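Local coordinates for protein minor fimbrium anchoring subunit Mfa2 (Porphyromonas gingivalis, PDB 5NFI) that anchors the minor (Mfa1) fimbriae in the bacterial outer membrane through its interaction with Mfa1 and regulates fimbrial length, at residues A23-L28 against T111-T116; S169-F172 against V176-A179. One frame throughout, in Å; residues are numbered along the deposited sequence.

How the contacts relate
Both contacts are partly buried, and each sets a loop against or beside a strand, but they use different elements and different chemistry. In contact 1 the loop before strand 28-33 meets the start of strand 113-122, distant in sequence, and carbon packing on a tryptophan ring carries the contact. Contact 2 is local: strand 169-171 and the loop that follows it turn back on one another, joined by a main-chain hydrogen bond, with buried apolar groups, an arginine laid across the loop and an exposed lysine at the margin. Their centres lie about 17 Å apart, yet they touch, Y114 CE1 packing 3.7 Å from F172 O, so that residues 111-116 and 169-172 are neighbours.

Contact 1 of 2, residues A23-L28 against T111-T116; sequences AEVARL and TLWYAT
E24 meets T111 and W113 through the carbon part of its side chain. Its CB lies 3.7 Å from T111 OG1 and 3.9 Å from CZ2 of W113, while the chain bends at chi2 (71°) and carries the carboxylate away from these partners. A glutamate suits this exposed position because its methylenes can pack on the neighbours as its charged end turns from them. V25, next in sequence, is buried and supplies the main apolar contact. With CG1 anti to the backbone N (chi1 179°), its other methyl, CG2, sits over one face of the W113 indole, 3.5 Å from the centroid of the five-membered ring and 3° off its normal, a CH-pi contact. T111 OG1 lies at the edge of the same indole, in its plane. Around this packing, N73 gathers the polar backbone: its ND2 is hydrogen-bonded to the carbonyls of E24 and T111, and its OD1 accepts from A26 N. Apolar burial of a branched aliphatic residue, V25, against the broad ring of W113 thus carries the contact by dispersion and by excluding water, while a shared asparagine links the two main chains, with glutamate and threonine at the more exposed margin.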
ATOM      1  N   ALA A  23      13.133  -8.912   5.819  1.00 61.46           N
ATOM      2  CA  ALA A  23      13.464  -8.424   7.152  1.00 62.50           C
ATOM      3  C   ALA A  23      12.611  -7.217   7.537  1.00 60.87           C
ATOM      4  O   ALA A  23      12.445  -6.924   8.716  1.00 61.02           O
ATOM      5  CB  ALA A  23      14.927  -8.068   7.226  1.00 64.93           C
ATOM      6  N   GLU A  24      12.081  -6.528   6.523  1.00 58.79           N
ATOM      7  CA  GLU A  24      11.303  -5.307   6.694  1.00 56.34           C
ATOM      8  C   GLU A  24      10.097  -5.517   7.577  1.00 53.71           C
ATOM      9  O   GLU A  24       9.598  -4.567   8.178  1.00 52.01           O
ATOM     10  CB  GLU A  24      10.836  -4.768   5.335  1.00 56.77           C
ATOM     11  CG  GLU A  24      11.876  -3.996   4.540  1.00 58.38           C
ATOM     12  CD  GLU A  24      12.980  -4.880   3.989  1.00 61.52           C
ATOM     13  OE1 GLU A  24      12.937  -6.111   4.200  1.00 61.97           O
ATOM     14  OE2 GLU A  24      13.889  -4.337   3.322  1.00 63.48           O
ATOM     15  N   VAL A  25       9.610  -6.758   7.642  1.00 53.93           N
ATOM     16  CA  VAL A  25       8.445  -7.062   8.469  1.00 52.79           C
ATOM     17  C   VAL A  25       8.863  -7.304   9.899  1.00 54.14           C
ATOM     18  O   VAL A  25       9.470  -8.320  10.184  1.00 56.49           O
ATOM     19  CB  VAL A  25       7.691  -8.274   7.941  1.00 52.93           C
ATOM     20  CG1 VAL A  25       6.499  -8.574   8.831  1.00 48.75           C
ATOM     21  CG2 VAL A  25       7.250  -8.008   6.496  1.00 51.88           C
ATOM     22  N   ALA A  26       8.542  -6.367  10.794  1.00 53.25           N
ATOM     23  CA  ALA A  26       9.013  -6.431  12.191  1.00 54.49           C
ATOM     24  C   ALA A  26       7.933  -6.802  13.193  1.00 54.17           C
ATOM     25  O   ALA A  26       8.238  -7.152  14.332  1.00 55.84           O
ATOM     26  CB  ALA A  26       9.638  -5.114  12.609  1.00 50.78           C
ATOM     27  N   ARG A  27       6.675  -6.724  12.787  1.00 51.99           N
ATOM     28  CA  ARG A  27       5.600  -7.081  13.686  1.00 51.52           C
ATOM     29  C   ARG A  27       4.383  -7.503  12.888  1.00 50.58           C
ATOM     30  O   ARG A  27       4.310  -7.251  11.696  1.00 49.91           O
ATOM     31  CB  ARG A  27       5.277  -5.916  14.615  1.00 51.49           C
ATOM     32  CG  ARG A  27       4.674  -4.712  13.935  1.00 49.51           C
ATOM     33  CD  ARG A  27       4.510  -3.552  14.908  1.00 49.55           C
ATOM     34  NE  ARG A  27       3.738  -3.890  16.101  1.00 50.28           N
ATOM     35  CZ  ARG A  27       2.417  -4.064  16.135  1.00 50.33           C
ATOM     36  NH1 ARG A  27       1.679  -3.967  15.037  1.00 47.08           N
ATOM     37  NH2 ARG A  27       1.831  -4.364  17.279  1.00 51.90           N
ATOM     38  N   LEU A  28       3.439  -8.175  13.538  1.00 51.15           N
ATOM     39  CA  LEU A  28       2.311  -8.788  12.843  1.00 50.99           C
ATOM     40  C   LEU A  28       1.008  -8.610  13.614  1.00 50.63           C
ATOM     41  O   LEU A  28       0.988  -8.635  14.842  1.00 51.38           O
ATOM     42  CB  LEU A  28       2.559 -10.292  12.610  1.00 52.93           C
ATOM     43  CG  LEU A  28       3.562 -10.681  11.516  1.00 54.20           C
ATOM     44  CD1 LEU A  28       3.894 -12.144  11.614  1.00 55.58           C
ATOM     45  CD2 LEU A  28       3.051 -10.329  10.100  1.00 53.25           C
ATOM     46  N   THR A 111       7.354   0.298   5.928  1.00 50.65           N
ATOM     47  CA  THR A 111       6.743  -0.658   5.019  1.00 49.42           C
ATOM     48  C   THR A 111       5.439  -1.119   5.617  1.00 48.22           C
ATOM     49  O   THR A 111       5.314  -1.192   6.839  1.00 48.47           O
ATOM     50  CB  THR A 111       7.647  -1.853   4.773  1.00 49.94           C
ATOM     51  OG1 THR A 111       8.286  -2.228   6.005  1.00 50.61           O
ATOM     52  CG2 THR A 111       8.709  -1.480   3.758  1.00 50.46           C
ATOM     53  N   LEU A 112       4.457  -1.391   4.773  1.00 47.16           N
ATOM     54  CA  LEU A 112       3.205  -1.938   5.258  1.00 47.43           C
ATOM     55  C   LEU A 112       2.869  -3.145   4.435  1.00 48.59           C
ATOM     56  O   LEU A 112       2.946  -3.095   3.204  1.00 49.48           O
ATOM     57  CB  LEU A 112       2.082  -0.918   5.173  1.00 47.56           C
ATOM     58  CG  LEU A 112       0.738  -1.444   5.684  1.00 47.84           C
ATOM     59  CD1 LEU A 112       0.741  -1.454   7.194  1.00 47.87           C
ATOM     60  CD2 LEU A 112      -0.426  -0.624   5.137  1.00 47.70           C
ATOM     61  N   TRP A 113       2.486  -4.232   5.092  1.00 48.90           N
ATOM     62  CA  TRP A 113       2.339  -5.496   4.370  1.00 49.26           C
ATOM     63  C   TRP A 113       1.010  -6.195   4.602  1.00 50.46           C
ATOM     64  O   TRP A 113       0.480  -6.160   5.706  1.00 50.94           O
ATOM     65  CB  TRP A 113       3.455  -6.450   4.764  1.00 48.30           C
ATOM     66  CG  TRP A 113       4.826  -5.923   4.537  1.00 46.77           C
ATOM     67  CD1 TRP A 113       5.495  -5.011   5.302  1.00 46.07           C
ATOM     68  CD2 TRP A 113       5.720  -6.308   3.490  1.00 46.74           C
ATOM     69  NE1 TRP A 113       6.746  -4.794   4.784  1.00 45.78           N
ATOM     70  CE2 TRP A 113       6.910  -5.581   3.673  1.00 46.42           C
ATOM     71  CE3 TRP A 113       5.623  -7.184   2.407  1.00 47.00           C
ATOM     72  CZ2 TRP A 113       7.997  -5.710   2.819  1.00 47.33           C
ATOM     73  CZ3 TRP A 113       6.696  -7.315   1.569  1.00 47.92           C
ATOM     74  CH2 TRP A 113       7.870  -6.580   1.775  1.00 48.08           C
ATOM     75  N   TYR A 114       0.485  -6.852   3.570  1.00 50.74           N
ATOM     76  CA  TYR A 114      -0.722  -7.643   3.739  1.00 51.27           C
ATOM     77  C   TYR A 114      -0.618  -9.068   3.171  1.00 53.40           C
ATOM     78  O   TYR A 114       0.014  -9.304   2.157  1.00 54.03           O
ATOM     79  CB  TYR A 114      -1.925  -6.945   3.109  1.00 51.12           C
ATOM     80  CG  TYR A 114      -3.153  -7.804   3.253  1.00 52.58           C
ATOM     81  CD1 TYR A 114      -3.739  -8.006   4.507  1.00 52.96           C
ATOM     82  CD2 TYR A 114      -3.684  -8.473   2.168  1.00 53.73           C
ATOM     83  CE1 TYR A 114      -4.841  -8.827   4.663  1.00 53.76           C
ATOM     84  CE2 TYR A 114      -4.782  -9.293   2.313  1.00 54.87           C
ATOM     85  CZ  TYR A 114      -5.353  -9.470   3.562  1.00 54.79           C
ATOM     86  OH  TYR A 114      -6.453 -10.278   3.700  1.00 55.88           O
ATOM     87  N   ALA A 115      -1.247 -10.024   3.838  1.00 54.91           N
ATOM     88  CA  ALA A 115      -1.370 -11.354   3.260  1.00 55.87           C
ATOM     89  C   ALA A 115      -2.759 -11.937   3.497  1.00 55.61           C
ATOM     90  O   ALA A 115      -3.378 -11.699   4.542  1.00 55.41           O
ATOM     91  CB  ALA A 115      -0.307 -12.282   3.827  1.00 56.40           C
ATOM     92  N   THR A 116      -3.254 -12.687   2.519  1.00 55.63           N
ATOM     93  CA  THR A 116      -4.401 -13.552   2.749  1.00 55.99           C
ATOM     94  C   THR A 116      -3.904 -14.976   2.621  1.00 56.71           C
ATOM     95  O   THR A 116      -3.256 -15.324   1.638  1.00 57.72           O
ATOM     96  CB  THR A 116      -5.551 -13.313   1.757  1.00 56.65           C
ATOM     97  OG1 THR A 116      -6.011 -11.952   1.852  1.00 56.31           O
ATOM     98  CG2 THR A 116      -6.705 -14.253   2.057  1.00 57.09           C
TER

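Contact 2 of 2, residues S169-F172 against V176-A179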
ATOM      1  N   SER A 169      -7.270   3.904   3.842  1.00 48.97           N
ATOM      2  CA  SER A 169      -8.187   3.141   4.659  1.00 49.53           C
ATOM      3  C   SER A 169      -8.333   1.724   4.144  1.00 50.22           C
ATOM      4  O   SER A 169      -8.571   1.510   2.954  1.00 50.32           O
ATOM      5  CB  SER A 169      -9.538   3.827   4.696  1.00 50.46           C
ATOM      6  OG  SER A 169      -9.385   5.120   5.226  1.00 50.41           O
ATOM      7  N   TYR A 170      -8.176   0.748   5.031  1.00 50.57           N
ATOM      8  CA  TYR A 170      -8.219  -0.638   4.589  1.00 51.46           C
ATOM      9  C   TYR A 170      -9.156  -1.488   5.435  1.00 52.71           C
ATOM     10  O   TYR A 170      -9.236  -1.327   6.663  1.00 52.51           O
ATOM     11  CB  TYR A 170      -6.803  -1.214   4.571  1.00 51.56           C
ATOM     12  CG  TYR A 170      -5.949  -0.528   3.540  1.00 52.77           C
ATOM     13  CD1 TYR A 170      -5.415   0.734   3.788  1.00 52.87           C
ATOM     14  CD2 TYR A 170      -5.704  -1.111   2.297  1.00 53.71           C
ATOM     15  CE1 TYR A 170      -4.658   1.408   2.839  1.00 52.65           C
ATOM     16  CE2 TYR A 170      -4.934  -0.438   1.337  1.00 54.14           C
ATOM     17  CZ  TYR A 170      -4.420   0.827   1.623  1.00 53.21           C
ATOM     18  OH  TYR A 170      -3.660   1.513   0.706  1.00 52.94           O
ATOM     19  N   ARG A 171      -9.886  -2.377   4.763  1.00 53.97           N
ATOM     20  CA  ARG A 171     -10.730  -3.346   5.444  1.00 55.27           C
ATOM     21  C   ARG A 171      -9.853  -4.406   6.100  1.00 55.14           C
ATOM     22  O   ARG A 171      -8.631  -4.384   5.940  1.00 54.03           O
ATOM     23  CB  ARG A 171     -11.711  -3.981   4.469  1.00 56.96           C
ATOM     24  CG  ARG A 171     -12.574  -2.977   3.765  1.00 59.31           C
ATOM     25  CD  ARG A 171     -13.671  -3.651   2.964  1.00 63.11           C
ATOM     26  NE  ARG A 171     -13.993  -2.883   1.763  1.00 65.90           N
ATOM     27  CZ  ARG A 171     -14.749  -1.792   1.768  1.00 68.36           C
ATOM     28  NH1 ARG A 171     -15.262  -1.351   2.917  1.00 69.39           N
ATOM     29  NH2 ARG A 171     -14.993  -1.143   0.634  1.00 69.19           N
ATOM     30  N   PHE A 172     -10.460  -5.330   6.840  1.00 56.44           N
ATOM     31  CA  PHE A 172      -9.684  -6.390   7.465  1.00 56.21           C
ATOM     32  C   PHE A 172      -9.030  -7.268   6.406  1.00 58.50           C
ATOM     33  O   PHE A 172      -7.825  -7.520   6.475  1.00 58.50           O
ATOM     34  CB  PHE A 172     -10.548  -7.210   8.411  1.00 54.95           C
ATOM     35  CG  PHE A 172     -10.653  -6.612   9.761  1.00 52.77           C
ATOM     36  CD1 PHE A 172     -11.655  -5.717  10.056  1.00 53.15           C
ATOM     37  CD2 PHE A 172      -9.722  -6.910  10.730  1.00 51.29           C
ATOM     38  CE1 PHE A 172     -11.737  -5.139  11.307  1.00 52.88           C
ATOM     39  CE2 PHE A 172      -9.808  -6.344  11.976  1.00 51.24           C
ATOM     40  CZ  PHE A 172     -10.812  -5.455  12.268  1.00 49.03           C
ATOM     41  N   VAL A 176      -8.991  -1.890  -0.200  1.00 56.41           N
ATOM     42  CA  VAL A 176      -9.056  -0.468   0.080  1.00 55.65           C
ATOM     43  C   VAL A 176     -10.473  -0.068   0.403  1.00 56.97           C
ATOM     44  O   VAL A 176     -11.387  -0.283  -0.388  1.00 58.15           O
ATOM     45  CB  VAL A 176      -8.535   0.365  -1.101  1.00 55.22           C
ATOM     46  CG1 VAL A 176      -8.850   1.862  -0.907  1.00 54.70           C
ATOM     47  CG2 VAL A 176      -7.052   0.122  -1.273  1.00 53.63           C
ATOM     48  N   ALA A 177     -10.641   0.495   1.592  1.00 57.30           N
ATOM     49  CA  ALA A 177     -11.914   1.033   2.018  1.00 59.52           C
ATOM     50  C   ALA A 177     -12.142   2.372   1.324  1.00 61.51           C
ATOM     51  O   ALA A 177     -11.201   3.143   1.102  1.00 60.54           O
ATOM     52  CB  ALA A 177     -11.945   1.185   3.530  1.00 58.60           C
ATOM     53  N   LYS A 178     -13.383   2.663   0.969  1.00 64.66           N
ATOM     54  CA  LYS A 178     -13.629   3.924   0.290  1.00 67.62           C
ATOM     55  C   LYS A 178     -13.469   5.078   1.273  1.00 67.49           C
ATOM     56  O   LYS A 178     -13.835   4.966   2.441  1.00 67.32           O
ATOM     57  CB  LYS A 178     -15.004   3.921  -0.395  1.00 71.57           C
ATOM     58  CG  LYS A 178     -14.935   3.429  -1.867  1.00 80.80           C
ATOM     59  CD  LYS A 178     -13.753   2.444  -2.070  1.00 86.15           C
ATOM     60  CE  LYS A 178     -13.567   1.930  -3.489  1.00 86.78           C
ATOM     61  NZ  LYS A 178     -12.389   0.997  -3.502  1.00 85.25           N
ATOM     62  N   ALA A 179     -12.872   6.166   0.795  1.00 67.83           N
ATOM     63  CA  ALA A 179     -12.561   7.328   1.625  1.00 68.11           C
ATOM     64  C   ALA A 179     -12.316   8.576   0.763  1.00 68.64           C
ATOM     65  O   ALA A 179     -12.173   8.477  -0.454  1.00 68.94           O
ATOM     66  CB  ALA A 179     -11.347   7.039   2.497  1.00 66.68           C
TER
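The backbones of Y170 and V176 form a single bridge, CA to CA 4.6 Å, and A177 N donates a hydrogen bond to S169 O at 2.7 Å (N-H...O 149°), the donor standing above the carbonyl plane. Serine and alanine keep little bulk between the two backbones: S169 CB is 3.8 Å from A177 CB, and S169 OG lies 3.9 Å from A179 CB. Y170 and V176 are both buried and meet by their apolar atoms, with Y170 CE2 3.4 Å from V176 CG2. CG of Y170 is anti to its carbonyl carbon (chi1 -66°), which helps swing the ring toward this methyl; its hydroxyl is hydrogen-bonded to N167 O and K204 N. The flat guanidinium of R171 lies over A177, whose CA is 3.9 Å from the guanidinium plane, above its centre, and R171 NE makes a weak hydrogen bond to T175 OG1. R171 NH2 and K178 NZ, like charges 5.3 Å apart, are not in contact, though their proximity may be mildly unfavourable. Strand 169-171 pairs with antiparallel strand 93-100 in a four-stranded sheet, and the loop following it adds a single beta bridge, in a beta-rich protein of the fimbrillin superfamily.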